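Local coordinates for protein ATP-dependent 6-phosphofructokinase isozyme 2 (Escherichia coli, PDB 3UMO) that phosphorylates D-fructose 6-phosphate to fructose 1,6-bisphosphate with ATP, the first committing step of glycolysis, and is inhibited by a second, allosteric ATP, at residues L176-Q188 / I212-L225. Residues are numbered along the deposited sequence; the frame is centred on the assembly and turned at random.
With ATP (adenosine-5'-triphosphate), chain E; ATP (adenosine-5'-triphosphate), chain I.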
ATOM      1  N   LEU A 176     -36.774   3.413   8.618  1.00 37.57           N
ATOM      2  CA  LEU A 176     -37.231   4.344   9.647  1.00 38.10           C
ATOM      3  C   LEU A 176     -38.377   5.222   9.156  1.00 45.44           C
ATOM      4  O   LEU A 176     -38.845   6.106   9.877  1.00 44.37           O
ATOM      5  CB  LEU A 176     -36.076   5.240  10.097  1.00 44.82           C
ATOM      6  CG  LEU A 176     -35.136   4.732  11.188  1.00 47.32           C
ATOM      7  CD1 LEU A 176     -33.730   5.224  10.922  1.00 46.36           C
ATOM      8  CD2 LEU A 176     -35.610   5.209  12.554  1.00 47.09           C
ATOM      9  N   ALA A 177     -38.817   4.989   7.925  1.00 46.68           N
ATOM     10  CA  ALA A 177     -39.863   5.815   7.330  1.00 50.84           C
ATOM     11  C   ALA A 177     -41.197   5.648   8.057  1.00 46.80           C
ATOM     12  O   ALA A 177     -41.994   6.585   8.144  1.00 47.88           O
ATOM     13  CB  ALA A 177     -40.012   5.502   5.848  1.00 54.07           C
ATOM     14  N   ILE A 178     -41.425   4.451   8.588  1.00 33.05           N
ATOM     15  CA  ILE A 178     -42.693   4.119   9.230  1.00 39.11           C
ATOM     16  C   ILE A 178     -42.758   4.651  10.653  1.00 38.68           C
ATOM     17  O   ILE A 178     -43.836   4.965  11.153  1.00 36.80           O
ATOM     18  CB  ILE A 178     -42.919   2.596   9.297  1.00 48.93           C
ATOM     19  CG1 ILE A 178     -42.261   1.894   8.111  1.00 53.44           C
ATOM     20  CG2 ILE A 178     -44.406   2.278   9.378  1.00 51.27           C
ATOM     21  CD1 ILE A 178     -40.890   1.320   8.403  1.00 52.27           C
ATOM     22  N   GLY A 179     -41.603   4.727  11.307  1.00 37.43           N
ATOM     23  CA  GLY A 179     -41.530   5.210  12.673  1.00 35.36           C
ATOM     24  C   GLY A 179     -41.807   4.142  13.713  1.00 36.51           C
ATOM     25  O   GLY A 179     -42.148   3.001  13.376  1.00 35.95           O
ATOM     26  N   ASN A 180     -41.656   4.526  14.980  1.00 33.64           N
ATOM     27  CA  ASN A 180     -41.885   3.640  16.120  1.00 32.53           C
ATOM     28  C   ASN A 180     -40.939   2.447  16.167  1.00 33.18           C
ATOM     29  O   ASN A 180     -41.262   1.413  16.751  1.00 35.46           O
ATOM     30  CB  ASN A 180     -43.345   3.176  16.175  1.00 34.51           C
ATOM     31  CG  ASN A 180     -44.310   4.327  16.362  1.00 48.05           C
ATOM     32  OD1 ASN A 180     -44.091   5.206  17.198  1.00 47.61           O
ATOM     33  ND2 ASN A 180     -45.383   4.335  15.576  1.00 56.83           N
ATOM     34  N   ILE A 181     -39.769   2.599  15.551  1.00 32.57           N
ATOM     35  CA  ILE A 181     -38.730   1.583  15.630  1.00 26.51           C
ATOM     36  C   ILE A 181     -38.252   1.511  17.077  1.00 27.20           C
ATOM     37  O   ILE A 181     -38.022   2.541  17.703  1.00 29.69           O
ATOM     38  CB  ILE A 181     -37.534   1.944  14.725  1.00 33.56           C
ATOM     39  CG1 ILE A 181     -37.979   2.114  13.269  1.00 40.75           C
ATOM     40  CG2 ILE A 181     -36.412   0.915  14.852  1.00 30.58           C
ATOM     41  CD1 ILE A 181     -38.650   0.898  12.668  1.00 43.69           C
ATOM     42  N   GLU A 182     -38.101   0.302  17.613  1.00 24.95           N
ATOM     43  CA  GLU A 182     -37.696   0.145  19.009  1.00 26.50           C
ATOM     44  C   GLU A 182     -36.285   0.669  19.265  1.00 23.44           C
ATOM     45  O   GLU A 182     -36.021   1.311  20.283  1.00 25.76           O
ATOM     46  CB  GLU A 182     -37.781  -1.324  19.432  1.00 28.43           C
ATOM     47  CG  GLU A 182     -39.200  -1.865  19.524  1.00 40.69           C
ATOM     48  CD  GLU A 182     -39.903  -1.470  20.810  1.00 49.51           C
ATOM     49  OE1 GLU A 182     -41.132  -1.247  20.772  1.00 52.78           O
ATOM     50  OE2 GLU A 182     -39.229  -1.397  21.860  1.00 50.28           O
ATOM     51  N   LEU A 183     -35.385   0.388  18.332  1.00 22.74           N
ATOM     52  CA  LEU A 183     -33.986   0.745  18.489  1.00 26.21           C
ATOM     53  C   LEU A 183     -33.308   0.792  17.137  1.00 22.01           C
ATOM     54  O   LEU A 183     -33.481  -0.109  16.319  1.00 22.64           O
ATOM     55  CB  LEU A 183     -33.271  -0.291  19.360  1.00 19.07           C
ATOM     56  CG  LEU A 183     -31.747  -0.210  19.470  1.00 25.40           C
ATOM     57  CD1 LEU A 183     -31.320   1.049  20.197  1.00 26.71           C
ATOM     58  CD2 LEU A 183     -31.194  -1.452  20.174  1.00 30.29           C
ATOM     59  N   VAL A 184     -32.526   1.839  16.904  1.00 22.05           N
ATOM     60  CA  VAL A 184     -31.683   1.897  15.715  1.00 17.50           C
ATOM     61  C   VAL A 184     -30.240   2.177  16.155  1.00 19.18           C
ATOM     62  O   VAL A 184     -30.019   2.957  17.085  1.00 20.66           O
ATOM     63  CB  VAL A 184     -32.198   2.967  14.708  1.00 23.94           C
ATOM     64  CG1 VAL A 184     -32.164   4.363  15.322  1.00 24.62           C
ATOM     65  CG2 VAL A 184     -31.404   2.915  13.400  1.00 24.77           C
ATOM     66  N   LYS A 185     -29.271   1.518  15.520  1.00 18.35           N
ATOM     67  CA  LYS A 185     -27.858   1.752  15.838  1.00 16.75           C
ATOM     68  C   LYS A 185     -27.061   2.243  14.631  1.00 17.52           C
ATOM     69  O   LYS A 185     -26.336   1.474  13.992  1.00 19.67           O
ATOM     70  CB  LYS A 185     -27.151   0.520  16.452  1.00 19.63           C
ATOM     71  CG  LYS A 185     -25.732   0.882  16.983  1.00 16.45           C
ATOM     72  CD  LYS A 185     -24.713  -0.254  16.935  1.00 16.59           C
ATOM     73  CE  LYS A 185     -24.280  -0.605  15.503  1.00 17.14           C
ATOM     74  NZ  LYS A 185     -23.729   0.561  14.748  1.00 16.92           N
ATOM     75  N   PRO A 186     -27.192   3.533  14.309  1.00 16.75           N
ATOM     76  CA  PRO A 186     -26.283   4.031  13.282  1.00 15.90           C
ATOM     77  C   PRO A 186     -24.899   4.262  13.874  1.00 19.61           C
ATOM     78  O   PRO A 186     -24.781   4.647  15.042  1.00 15.70           O
ATOM     79  CB  PRO A 186     -26.895   5.380  12.902  1.00 17.11           C
ATOM     80  CG  PRO A 186     -27.585   5.846  14.168  1.00 18.38           C
ATOM     81  CD  PRO A 186     -28.083   4.580  14.844  1.00 19.29           C
ATOM     82  N   ASN A 187     -23.854   4.038  13.087  1.00 16.45           N
ATOM     83  CA  ASN A 187     -22.565   4.630  13.452  1.00 15.53           C
ATOM     84  C   ASN A 187     -22.563   6.095  13.032  1.00 17.51           C
ATOM     85  O   ASN A 187     -23.598   6.620  12.611  1.00 17.80           O
ATOM     86  CB  ASN A 187     -21.356   3.864  12.887  1.00 17.01           C
ATOM     87  CG  ASN A 187     -21.288   3.877  11.369  1.00 16.37           C
ATOM     88  OD1 ASN A 187     -21.931   4.686  10.694  1.00 17.70           O
ATOM     89  ND2 ASN A 187     -20.483   2.968  10.822  1.00 15.93           N
ATOM     90  N   GLN A 188     -21.423   6.765  13.154  1.00 19.03           N
ATOM     91  CA  GLN A 188     -21.389   8.200  12.866  1.00 17.91           C
ATOM     92  C   GLN A 188     -21.664   8.519  11.411  1.00 22.49           C
ATOM     93  O   GLN A 188     -22.414   9.453  11.100  1.00 21.49           O
ATOM     94  CB  GLN A 188     -20.060   8.806  13.297  1.00 22.18           C
ATOM     95  CG  GLN A 188     -19.908   8.835  14.789  1.00 22.00           C
ATOM     96  CD  GLN A 188     -18.485   9.072  15.202  1.00 30.20           C
ATOM     97  OE1 GLN A 188     -17.710   8.125  15.344  1.00 26.08           O
ATOM     98  NE2 GLN A 188     -18.119  10.339  15.381  1.00 25.67           N
ATOM     99  N   ILE A 212     -34.223  12.321  15.846  1.00 31.61           N
ATOM    100  CA  ILE A 212     -34.859  11.073  15.426  1.00 32.01           C
ATOM    101  C   ILE A 212     -35.846  10.559  16.478  1.00 28.52           C
ATOM    102  O   ILE A 212     -36.925  10.066  16.144  1.00 33.22           O
ATOM    103  CB  ILE A 212     -33.800   9.997  15.129  1.00 27.96           C
ATOM    104  CG1 ILE A 212     -32.920  10.442  13.959  1.00 27.18           C
ATOM    105  CG2 ILE A 212     -34.455   8.655  14.822  1.00 28.13           C
ATOM    106  CD1 ILE A 212     -31.688   9.580  13.768  1.00 34.12           C
ATOM    107  N   VAL A 213     -35.471  10.669  17.748  1.00 27.67           N
ATOM    108  CA  VAL A 213     -36.358  10.253  18.827  1.00 27.54           C
ATOM    109  C   VAL A 213     -37.568  11.181  18.885  1.00 33.81           C
ATOM    110  O   VAL A 213     -38.708  10.718  18.889  1.00 34.87           O
ATOM    111  CB  VAL A 213     -35.636  10.233  20.185  1.00 29.50           C
ATOM    112  CG1 VAL A 213     -36.614   9.917  21.311  1.00 32.05           C
ATOM    113  CG2 VAL A 213     -34.501   9.216  20.157  1.00 27.90           C
ATOM    114  N   ASN A 214     -37.310  12.486  18.904  1.00 35.54           N
ATOM    115  CA  ASN A 214     -38.377  13.484  18.938  1.00 42.61           C
ATOM    116  C   ASN A 214     -39.371  13.373  17.780  1.00 45.27           C
ATOM    117  O   ASN A 214     -40.570  13.613  17.957  1.00 41.51           O
ATOM    118  CB  ASN A 214     -37.795  14.901  18.998  1.00 41.67           C
ATOM    119  CG  ASN A 214     -37.126  15.206  20.328  1.00 47.15           C
ATOM    120  OD1 ASN A 214     -37.311  14.484  21.312  1.00 44.84           O
ATOM    121  ND2 ASN A 214     -36.351  16.287  20.367  1.00 45.46           N
ATOM    122  N   SER A 215     -38.880  12.999  16.602  1.00 38.68           N
ATOM    123  CA  SER A 215     -39.738  12.895  15.423  1.00 44.84           C
ATOM    124  C   SER A 215     -40.633  11.655  15.468  1.00 46.59           C
ATOM    125  O   SER A 215     -41.574  11.532  14.678  1.00 43.12           O
ATOM    126  CB  SER A 215     -38.903  12.887  14.143  1.00 44.83           C
ATOM    127  OG  SER A 215     -38.152  11.690  14.033  1.00 43.23           O
ATOM    128  N   GLY A 216     -40.338  10.747  16.393  1.00 39.50           N
ATOM    129  CA  GLY A 216     -41.108   9.526  16.557  1.00 43.79           C
ATOM    130  C   GLY A 216     -40.627   8.373  15.692  1.00 42.56           C
ATOM    131  O   GLY A 216     -41.254   7.311  15.655  1.00 41.86           O
ATOM    132  N   LYS A 217     -39.512   8.574  14.997  1.00 37.82           N
ATOM    133  CA  LYS A 217     -38.990   7.553  14.091  1.00 31.92           C
ATOM    134  C   LYS A 217     -38.463   6.340  14.851  1.00 27.76           C
ATOM    135  O   LYS A 217     -38.663   5.198  14.432  1.00 31.41           O
ATOM    136  CB  LYS A 217     -37.891   8.131  13.193  1.00 37.14           C
ATOM    137  CG  LYS A 217     -38.415   9.053  12.100  1.00 49.20           C
ATOM    138  CD  LYS A 217     -37.291   9.530  11.189  1.00 59.11           C
ATOM    139  CE  LYS A 217     -37.832  10.256   9.961  1.00 63.90           C
ATOM    140  NZ  LYS A 217     -37.944   9.360   8.772  1.00 66.62           N
ATOM    141  N   ALA A 218     -37.782   6.590  15.962  1.00 29.64           N
ATOM    142  CA  ALA A 218     -37.258   5.510  16.789  1.00 27.10           C
ATOM    143  C   ALA A 218     -37.470   5.830  18.261  1.00 29.72           C
ATOM    144  O   ALA A 218     -37.402   6.993  18.666  1.00 32.66           O
ATOM    145  CB  ALA A 218     -35.776   5.271  16.496  1.00 24.90           C
ATOM    146  N   LYS A 219     -37.733   4.801  19.060  1.00 30.29           N
ATOM    147  CA  LYS A 219     -37.877   4.981  20.504  1.00 29.19           C
ATOM    148  C   LYS A 219     -36.515   5.225  21.137  1.00 29.61           C
ATOM    149  O   LYS A 219     -36.369   6.041  22.047  1.00 29.51           O
ATOM    150  CB  LYS A 219     -38.538   3.755  21.137  1.00 25.88           C
ATOM    151  CG  LYS A 219     -39.999   3.551  20.715  1.00 34.03           C
ATOM    152  CD  LYS A 219     -40.675   2.481  21.572  1.00 47.99           C
ATOM    153  CE  LYS A 219     -42.139   2.276  21.190  1.00 54.92           C
ATOM    154  NZ  LYS A 219     -42.288   1.539  19.906  1.00 61.12           N
ATOM    155  N   ARG A 220     -35.520   4.504  20.637  1.00 24.15           N
ATOM    156  CA  ARG A 220     -34.159   4.604  21.133  1.00 25.82           C
ATOM    157  C   ARG A 220     -33.191   4.700  19.965  1.00 21.83           C
ATOM    158  O   ARG A 220     -33.316   3.968  18.983  1.00 28.06           O
ATOM    159  CB  ARG A 220     -33.815   3.374  21.969  1.00 26.52           C
ATOM    160  CG  ARG A 220     -34.840   3.039  23.045  1.00 29.43           C
ATOM    161  CD  ARG A 220     -34.553   1.670  23.649  1.00 35.88           C
ATOM    162  NE  ARG A 220     -35.632   1.234  24.532  1.00 37.42           N
ATOM    163  CZ  ARG A 220     -36.768   0.685  24.111  1.00 44.49           C
ATOM    164  NH1 ARG A 220     -36.986   0.505  22.814  1.00 34.00           N
ATOM    165  NH2 ARG A 220     -37.692   0.321  24.989  1.00 47.28           N
ATOM    166  N   VAL A 221     -32.230   5.608  20.080  1.00 20.89           N
ATOM    167  CA  VAL A 221     -31.178   5.740  19.086  1.00 17.59           C
ATOM    168  C   VAL A 221     -29.853   5.580  19.805  1.00 20.23           C
ATOM    169  O   VAL A 221     -29.555   6.311  20.753  1.00 21.92           O
ATOM    170  CB  VAL A 221     -31.218   7.112  18.381  1.00 23.42           C
ATOM    171  CG1 VAL A 221     -29.996   7.281  17.471  1.00 24.29           C
ATOM    172  CG2 VAL A 221     -32.504   7.259  17.585  1.00 23.13           C
ATOM    173  N   VAL A 222     -29.068   4.603  19.385  1.00 18.22           N
ATOM    174  CA  VAL A 222     -27.732   4.472  19.930  1.00 16.56           C
ATOM    175  C   VAL A 222     -26.744   4.744  18.812  1.00 17.48           C
ATOM    176  O   VAL A 222     -26.622   3.950  17.881  1.00 23.42           O
ATOM    177  CB  VAL A 222     -27.499   3.077  20.545  1.00 17.36           C
ATOM    178  CG1 VAL A 222     -26.057   2.939  21.041  1.00 19.36           C
ATOM    179  CG2 VAL A 222     -28.477   2.850  21.690  1.00 24.72           C
ATOM    180  N   VAL A 223     -26.062   5.881  18.890  1.00 17.49           N
ATOM    181  CA  VAL A 223     -25.046   6.199  17.902  1.00 18.86           C
ATOM    182  C   VAL A 223     -23.728   5.596  18.365  1.00 18.78           C
ATOM    183  O   VAL A 223     -23.168   6.003  19.383  1.00 17.76           O
ATOM    184  CB  VAL A 223     -24.860   7.707  17.725  1.00 19.25           C
ATOM    185  CG1 VAL A 223     -23.933   7.974  16.540  1.00 17.10           C
ATOM    186  CG2 VAL A 223     -26.206   8.387  17.513  1.00 23.86           C
ATOM    187  N   SER A 224     -23.225   4.621  17.623  1.00 14.82           N
ATOM    188  CA  SER A 224     -21.962   4.009  18.021  1.00 18.36           C
ATOM    189  C   SER A 224     -20.794   4.821  17.446  1.00 19.47           C
ATOM    190  O   SER A 224     -20.852   5.322  16.316  1.00 16.29           O
ATOM    191  CB  SER A 224     -21.914   2.527  17.643  1.00 17.19           C
ATOM    192  OG  SER A 224     -21.924   2.312  16.234  1.00 17.98           O
ATOM    193  N   LEU A 225     -19.751   4.972  18.253  1.00 14.75           N
ATOM    194  CA  LEU A 225     -18.694   5.942  18.003  1.00 12.23           C
ATOM    195  C   LEU A 225     -17.313   5.286  17.933  1.00 12.16           C
ATOM    196  O   LEU A 225     -16.305   5.917  18.269  1.00 14.98           O
ATOM    197  CB  LEU A 225     -18.699   6.968  19.132  1.00 15.22           C
ATOM    198  CG  LEU A 225     -20.033   7.672  19.395  1.00 23.42           C
ATOM    199  CD1 LEU A 225     -19.944   8.568  20.630  1.00 17.54           C
ATOM    200  CD2 LEU A 225     -20.460   8.473  18.185  1.00 23.59           C
TER
HETATM  201  PG  ATP E 313     -19.110  -2.355  12.153  1.00 17.63           P
HETATM  202  O1G ATP E 313     -20.456  -2.611  11.572  1.00 16.36           O
HETATM  203  O2G ATP E 313     -18.616  -3.724  12.614  1.00 15.88           O
HETATM  204  O3G ATP E 313     -18.157  -1.731  11.193  1.00 19.75           O
HETATM  205  PB  ATP E 313     -19.953  -0.101  13.468  1.00 18.74           P
HETATM  206  O1B ATP E 313     -19.213   0.919  12.550  1.00 16.74           O
HETATM  207  O2B ATP E 313     -21.464  -0.228  13.178  1.00 17.93           O
HETATM  208  O3B ATP E 313     -19.239  -1.527  13.466  1.00 15.99           O
HETATM  209  PA  ATP E 313     -18.685   0.901  15.850  1.00 17.07           P
HETATM  210  O1A ATP E 313     -17.443   1.073  15.026  1.00 16.55           O
HETATM  211  O2A ATP E 313     -19.107   2.174  16.587  1.00 17.17           O
HETATM  212  O3A ATP E 313     -19.862   0.387  14.978  1.00 14.62           O
HETATM  213  O5' ATP E 313     -18.413  -0.307  16.877  1.00 18.61           O
HETATM  214  C5' ATP E 313     -19.335  -0.567  17.880  1.00 20.38           C
HETATM  215  C4' ATP E 313     -18.828  -0.656  19.248  1.00 17.33           C
HETATM  216  O4' ATP E 313     -17.647  -1.487  19.235  1.00 15.49           O
HETATM  217  C3' ATP E 313     -18.334   0.636  19.753  1.00 19.31           C
HETATM  218  O3' ATP E 313     -19.352   1.401  20.279  1.00 17.19           O
HETATM  219  C2' ATP E 313     -17.332   0.231  20.754  1.00 20.59           C
HETATM  220  O2' ATP E 313     -17.952  -0.238  21.881  1.00 19.73           O
HETATM  221  C1' ATP E 313     -16.677  -0.913  20.080  1.00 15.43           C
HETATM  222  N9  ATP E 313     -15.516  -0.488  19.301  1.00 16.36           N
HETATM  223  C8  ATP E 313     -15.485  -0.267  17.974  1.00 19.83           C
HETATM  224  N7  ATP E 313     -14.225   0.114  17.649  1.00 17.30           N
HETATM  225  C5  ATP E 313     -13.468   0.133  18.766  1.00 18.10           C
HETATM  226  C6  ATP E 313     -12.127   0.435  19.024  1.00 21.70           C
HETATM  227  N6  ATP E 313     -11.197   0.851  17.921  1.00 19.59           N
HETATM  228  N1  ATP E 313     -11.682   0.351  20.290  1.00 16.90           N
HETATM  229  C2  ATP E 313     -12.497  -0.017  21.293  1.00 17.83           C
HETATM  230  N3  ATP E 313     -13.781  -0.314  21.073  1.00 17.78           N
HETATM  231  C4  ATP E 313     -14.289  -0.251  19.829  1.00 17.97           C
HETATM  232  PG  ATP I 312     -18.870   1.160   8.104  0.58 19.71           P
HETATM  233  O1G ATP I 312     -19.108   0.827   9.540  0.58 14.18           O
HETATM  234  O2G ATP I 312     -19.796   0.265   7.278  0.58 21.02           O
HETATM  235  O3G ATP I 312     -19.171   2.614   7.832  0.58 18.56           O
HETATM  236  PB  ATP I 312     -16.094   0.694   8.438  0.58 22.09           P
HETATM  237  O1B ATP I 312     -15.035   0.102   7.411  0.58 23.53           O
HETATM  238  O2B ATP I 312     -16.136  -0.171   9.705  0.58 22.10           O
HETATM  239  O3B ATP I 312     -17.469   0.721   7.635  0.58 24.41           O
HETATM  240  PA  ATP I 312     -14.852   3.131   7.998  0.58 37.44           P
HETATM  241  O1A ATP I 312     -15.070   2.895   6.517  0.58 35.13           O
HETATM  242  O2A ATP I 312     -15.185   4.583   8.372  0.58 34.82           O
HETATM  243  O3A ATP I 312     -15.714   2.170   8.811  0.58 28.13           O
HETATM  244  O5' ATP I 312     -13.297   2.857   8.317  0.58 41.80           O
HETATM  245  C5' ATP I 312     -12.901   2.076   9.381  0.58 34.84           C
HETATM  246  C4' ATP I 312     -11.469   1.845   9.476  0.58 36.89           C
HETATM  247  O4' ATP I 312     -10.965   1.703   8.131  0.58 37.08           O
HETATM  248  C3' ATP I 312     -10.806   3.040  10.007  0.58 39.84           C
HETATM  249  O3' ATP I 312     -10.648   2.940  11.368  0.58 43.06           O
HETATM  250  C2' ATP I 312      -9.514   3.073   9.321  0.58 43.93           C
HETATM  251  O2' ATP I 312      -8.633   2.298  10.018  0.58 52.26           O
HETATM  252  C1' ATP I 312      -9.784   2.455   8.003  0.58 38.57           C
HETATM  253  N9  ATP I 312      -9.933   3.443   6.939  0.58 33.92           N
HETATM  254  C8  ATP I 312     -11.096   3.988   6.540  0.58 34.05           C
HETATM  255  N7  ATP I 312     -10.831   4.851   5.531  0.58 33.23           N
HETATM  256  C5  ATP I 312      -9.504   4.850   5.290  0.58 30.38           C
HETATM  257  C6  ATP I 312      -8.680   5.526   4.381  0.58 34.53           C
HETATM  258  N6  ATP I 312      -9.257   6.505   3.396  0.58 38.43           N
HETATM  259  N1  ATP I 312      -7.354   5.285   4.407  0.58 36.07           N
HETATM  260  C2  ATP I 312      -6.826   4.411   5.285  0.58 36.92           C
HETATM  261  N3  ATP I 312      -7.592   3.749   6.161  0.58 30.99           N
HETATM  262  C4  ATP I 312      -8.919   3.946   6.192  0.58 28.08           C
HETATM  263  O   HOH W   1     -18.816   5.677  14.255  1.00 21.57           O
HETATM  264  O   HOH W   2     -15.149   7.530  16.194  1.00 32.80           O
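V184 and V221 lie side by side in the tightly packed middle, V184 CG1 meeting V221 CG2 at 3.7 Å. The small methyl of A218 packs against the same CG1. On the other face L183 CD1 rests on V222 CG2, and M275 of helix 272-286 covers both; branched apolar residues suit these two buried faces. The backbones run parallel, V184 N binding R220 O and V184 O receiving V222 N at 3.0 Å. Strand 221-224 thus pairs with 183-184 on the side away from 162-166 and carries the parallel sheet one strand further; helices 188-195 and 204-214 lie in the connection, a beta-alpha-beta crossover of the ribokinase-like alpha/beta fold.

Toward the looser end, G179 adopts a positive phi (85°) at which a side chain would collide with I178 O, suiting glycine, while N180 and K219 are exposed to solvent. E182 bends at chi2 (-80°), bringing its carboxylate alongside K219 and R220, whose nitrogens meet it from above its plane in two salt bridges: OE1 is 3.1 Å from K219 NZ, and OE2 accepts R220 NH1. R220 NH1 also donates to E182 O at 2.8 Å, so one nitrogen grips backbone and side chain together. A leucine at R220 would probably cost E182 O its short NH1 bond and leave OE2 without this cation, the carboxylate being freer to turn.

At the nucleotide end, K185 is bent at chi3 and chi4, setting NZ between S224 OG (2.9 Å) and the O2B of one ATP. N187 ND2 donates almost straight (172°) to O1B of that ATP and lies beside the gamma-phosphate of the second, allosteric ATP; its OD1 caps E190 N. One water links Q188 OE1 and L225 O; another accepts from Q188 N and lies near S224 O.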